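Local atomic coordinates of cytoplasmic protein (Cryptococcus neoformans var. grubii serotype A, PDB entry 7LPO), a protein that probably hydrolyses steryl beta-glucosides, acting as a sterylglucosidase of glycosyl hydrolase family 5. Residues 309-315 and 327-333. Sequence-based numbering, arbitrary orientation.
Sequences EAQDVQA and SRQTIDP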
ATOM      1  N   GLU A 309      27.831   1.657 -21.402  1.00 19.35           N
ATOM      2  CA  GLU A 309      27.849   2.504 -22.588  1.00 23.06           C
ATOM      3  C   GLU A 309      26.996   3.746 -22.366  1.00 21.81           C
ATOM      4  O   GLU A 309      25.838   3.647 -21.960  1.00 21.53           O
ATOM      5  CB  GLU A 309      27.333   1.739 -23.803  1.00 29.09           C
ATOM      6  CG  GLU A 309      28.125   0.503 -24.147  1.00 37.95           C
ATOM      7  CD  GLU A 309      27.517  -0.247 -25.315  1.00 46.88           C
ATOM      8  OE1 GLU A 309      26.660   0.342 -26.021  1.00 49.79           O
ATOM      9  OE2 GLU A 309      27.887  -1.424 -25.519  1.00 50.08           O
ATOM     10  N   ALA A 310      27.570   4.910 -22.648  1.00 22.65           N
ATOM     11  CA  ALA A 310      26.853   6.166 -22.496  1.00 23.58           C
ATOM     12  C   ALA A 310      25.651   6.217 -23.429  1.00 22.20           C
ATOM     13  O   ALA A 310      25.688   5.709 -24.555  1.00 20.73           O
ATOM     14  CB  ALA A 310      27.789   7.342 -22.780  1.00 25.90           C
ATOM     15  N   GLN A 311      24.567   6.816 -22.939  1.00 23.73           N
ATOM     16  CA  GLN A 311      23.347   6.965 -23.720  1.00 24.00           C
ATOM     17  C   GLN A 311      22.753   8.344 -23.476  1.00 25.48           C
ATOM     18  O   GLN A 311      22.908   8.928 -22.402  1.00 26.07           O
ATOM     19  CB  GLN A 311      22.300   5.888 -23.379  1.00 23.13           C
ATOM     20  CG  GLN A 311      22.741   4.466 -23.671  1.00 25.18           C
ATOM     21  CD  GLN A 311      22.807   4.164 -25.151  1.00 27.19           C
ATOM     22  OE1 GLN A 311      21.786   3.946 -25.796  1.00 29.69           O
ATOM     23  NE2 GLN A 311      24.013   4.126 -25.692  1.00 29.18           N
ATOM     24  N   ASP A 312      22.072   8.857 -24.490  1.00 27.92           N
ATOM     25  CA  ASP A 312      21.350  10.122 -24.427  1.00 35.49           C
ATOM     26  C   ASP A 312      19.866   9.792 -24.317  1.00 30.52           C
ATOM     27  O   ASP A 312      19.246   9.383 -25.302  1.00 31.41           O
ATOM     28  CB  ASP A 312      21.644  10.960 -25.667  1.00 47.90           C
ATOM     29  CG  ASP A 312      21.173  12.391 -25.528  1.00 60.86           C
ATOM     30  OD1 ASP A 312      21.140  12.900 -24.383  1.00 65.95           O
ATOM     31  OD2 ASP A 312      20.842  13.011 -26.567  1.00 64.07           O
ATOM     32  N   VAL A 313      19.298   9.966 -23.130  1.00 25.75           N
ATOM     33  CA  VAL A 313      17.961   9.461 -22.836  1.00 23.14           C
ATOM     34  C   VAL A 313      16.970  10.608 -22.730  1.00 20.90           C
ATOM     35  O   VAL A 313      17.313  11.723 -22.327  1.00 19.75           O
ATOM     36  CB  VAL A 313      17.947   8.620 -21.541  1.00 19.49           C
ATOM     37  CG1 VAL A 313      19.060   7.584 -21.577  1.00 20.88           C
ATOM     38  CG2 VAL A 313      18.085   9.503 -20.316  1.00 16.84           C
ATOM     39  N   GLN A 314      15.726  10.316 -23.098  1.00 25.75           N
ATOM     40  CA  GLN A 314      14.634  11.265 -22.933  1.00 26.55           C
ATOM     41  C   GLN A 314      14.380  11.503 -21.451  1.00 24.77           C
ATOM     42  O   GLN A 314      14.417  10.574 -20.642  1.00 25.09           O
ATOM     43  CB  GLN A 314      13.358  10.736 -23.600  1.00 31.21           C
ATOM     44  CG  GLN A 314      13.559  10.164 -25.008  1.00 38.96           C
ATOM     45  CD  GLN A 314      12.407   9.257 -25.477  1.00 43.92           C
ATOM     46  OE1 GLN A 314      12.488   8.020 -25.380  1.00 47.22           O
ATOM     47  NE2 GLN A 314      11.337   9.871 -25.996  1.00 41.48           N
ATOM     48  N   ALA A 315      14.147  12.757 -21.089  1.00 23.02           N
ATOM     49  CA  ALA A 315      13.724  13.101 -19.741  1.00 22.01           C
ATOM     50  C   ALA A 315      12.297  13.623 -19.798  1.00 22.31           C
ATOM     51  O   ALA A 315      11.887  14.248 -20.782  1.00 23.09           O
ATOM     52  CB  ALA A 315      14.637  14.143 -19.100  1.00 20.53           C
ATOM     53  N   SER A 327      14.094  18.044 -21.871  1.00 38.30           N
ATOM     54  CA  SER A 327      15.310  17.875 -22.647  1.00 43.10           C
ATOM     55  C   SER A 327      15.825  16.444 -22.525  1.00 42.96           C
ATOM     56  O   SER A 327      15.475  15.706 -21.602  1.00 44.17           O
ATOM     57  CB  SER A 327      16.383  18.852 -22.179  1.00 49.29           C
ATOM     58  OG  SER A 327      16.700  18.620 -20.817  1.00 54.74           O
ATOM     59  N   ARG A 328      16.657  16.051 -23.483  1.00 40.44           N
ATOM     60  CA  ARG A 328      17.389  14.802 -23.376  1.00 38.96           C
ATOM     61  C   ARG A 328      18.607  15.008 -22.487  1.00 41.26           C
ATOM     62  O   ARG A 328      19.176  16.100 -22.428  1.00 44.20           O
ATOM     63  CB  ARG A 328      17.809  14.301 -24.754  1.00 36.81           C
ATOM     64  CG  ARG A 328      16.658  13.757 -25.581  1.00 37.05           C
ATOM     65  CD  ARG A 328      17.153  13.003 -26.815  1.00 39.17           C
ATOM     66  NE  ARG A 328      17.175  11.553 -26.629  1.00 41.92           N
ATOM     67  CZ  ARG A 328      16.574  10.681 -27.433  1.00 42.69           C
ATOM     68  NH1 ARG A 328      15.895  11.104 -28.490  1.00 45.82           N
ATOM     69  NH2 ARG A 328      16.651   9.378 -27.181  1.00 40.27           N
ATOM     70  N   GLN A 329      18.991  13.953 -21.777  1.00 40.79           N
ATOM     71  CA  GLN A 329      20.107  13.994 -20.842  1.00 40.44           C
ATOM     72  C   GLN A 329      21.043  12.827 -21.117  1.00 37.92           C
ATOM     73  O   GLN A 329      20.596  11.700 -21.342  1.00 38.79           O
ATOM     74  CB  GLN A 329      19.613  13.938 -19.391  1.00 41.32           C
ATOM     75  CG  GLN A 329      18.990  15.237 -18.915  1.00 45.12           C
ATOM     76  CD  GLN A 329      18.480  15.157 -17.494  1.00 48.21           C
ATOM     77  OE1 GLN A 329      19.168  14.660 -16.595  1.00 50.75           O
ATOM     78  NE2 GLN A 329      17.270  15.653 -17.277  1.00 47.52           N
ATOM     79  N   THR A 330      22.339  13.102 -21.110  1.00 35.12           N
ATOM     80  CA  THR A 330      23.338  12.063 -21.299  1.00 33.93           C
ATOM     81  C   THR A 330      23.642  11.396 -19.963  1.00 32.04           C
ATOM     82  O   THR A 330      23.920  12.076 -18.969  1.00 33.34           O
ATOM     83  CB  THR A 330      24.616  12.641 -21.905  1.00 37.17           C
ATOM     84  OG1 THR A 330      24.330  13.169 -23.205  1.00 39.62           O
ATOM     85  CG2 THR A 330      25.691  11.569 -22.017  1.00 38.14           C
ATOM     86  N   ILE A 331      23.560  10.068 -19.942  1.00 23.76           N
ATOM     87  CA  ILE A 331      24.024   9.249 -18.826  1.00 21.57           C
ATOM     88  C   ILE A 331      25.263   8.513 -19.312  1.00 23.12           C
ATOM     89  O   ILE A 331      25.217   7.809 -20.330  1.00 20.26           O
ATOM     90  CB  ILE A 331      22.943   8.270 -18.341  1.00 20.29           C
ATOM     91  CG1 ILE A 331      21.700   9.043 -17.872  1.00 19.68           C
ATOM     92  CG2 ILE A 331      23.485   7.384 -17.232  1.00 19.05           C
ATOM     93  CD1 ILE A 331      20.463   8.171 -17.739  1.00 20.80           C
ATOM     94  N   ASP A 332      26.374   8.694 -18.607  1.00 28.11           N
ATOM     95  CA  ASP A 332      27.644   8.083 -18.996  1.00 31.81           C
ATOM     96  C   ASP A 332      28.201   7.262 -17.844  1.00 27.50           C
ATOM     97  O   ASP A 332      28.839   7.821 -16.933  1.00 27.25           O
ATOM     98  CB  ASP A 332      28.648   9.151 -19.425  1.00 37.13           C
ATOM     99  CG  ASP A 332      29.897   8.558 -20.057  1.00 41.97           C
ATOM    100  OD1 ASP A 332      30.058   7.313 -20.023  1.00 41.84           O
ATOM    101  OD2 ASP A 332      30.714   9.342 -20.594  1.00 44.28           O
ATOM    102  N   PRO A 333      27.985   5.942 -17.829  1.00 24.43           N
ATOM    103  CA  PRO A 333      28.579   5.110 -16.771  1.00 20.62           C
ATOM    104  C   PRO A 333      30.087   5.012 -16.856  1.00 22.49           C
ATOM    105  O   PRO A 333      30.707   4.533 -15.898  1.00 22.52           O
ATOM    106  CB  PRO A 333      27.928   3.731 -16.989  1.00 19.85           C
ATOM    107  CG  PRO A 333      26.766   3.968 -17.904  1.00 21.78           C
ATOM    108  CD  PRO A 333      27.136   5.154 -18.740  1.00 23.74           C
TER
HETATM  109  O   HOH W   1      14.672   6.940 -27.534  1.00 44.56           O
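Q311 and V313 each exchange two backbone hydrogen bonds with the opposing strand, a compact example of how an antiparallel hairpin is held by its main chain. Q311 N reaches I331 O at 2.9 Å and its carbonyl accepts from I331 N; V313 N and Q329 O, 2.8 Å apart, pair likewise, with Q329 N returning a bond to V313 O. The intervening D312–T330 couple is non-hydrogen-bonded, and toward A315 the pairing slackens into a weak bond from its N to S327 O.

Polar side chains occupy the face of D312, T330 and R328. Bent at chi3 (99°), R328 turns its guanidinium side-on to the D312 carbonyl: NE (3.3 Å) and NH2 (3.2 Å) both approach D312 O from the same face of the carbonyl plane. The D312 carboxylate adds a long salt bridge, OD2 to R328 NE 3.9 Å; OD2 lies well out of the guanidinium plane, so no N-H points at it and the attraction is one of charge. OD1 accepts a weak bond from T330 OG1. Q314 runs alongside the arginine, its CG 3.9 Å from R328 CZ and over one guanidinium face; a water bridges Q314 OE1 to R328 NH2.

The other face, with Q311, V313, Q329 and I331, has an apolar contact where V313 CG2 meets I331 CD1 at 3.8 Å, the side chains crossing at about a right angle. Here P295 of strand 294-295 touches V313, Q329 and I331, and helix 299-306 packs on Q311 and V313. Strand 311-319 is the middle strand of a three-stranded antiparallel sheet, between 294-295 and the edge strand 322-331.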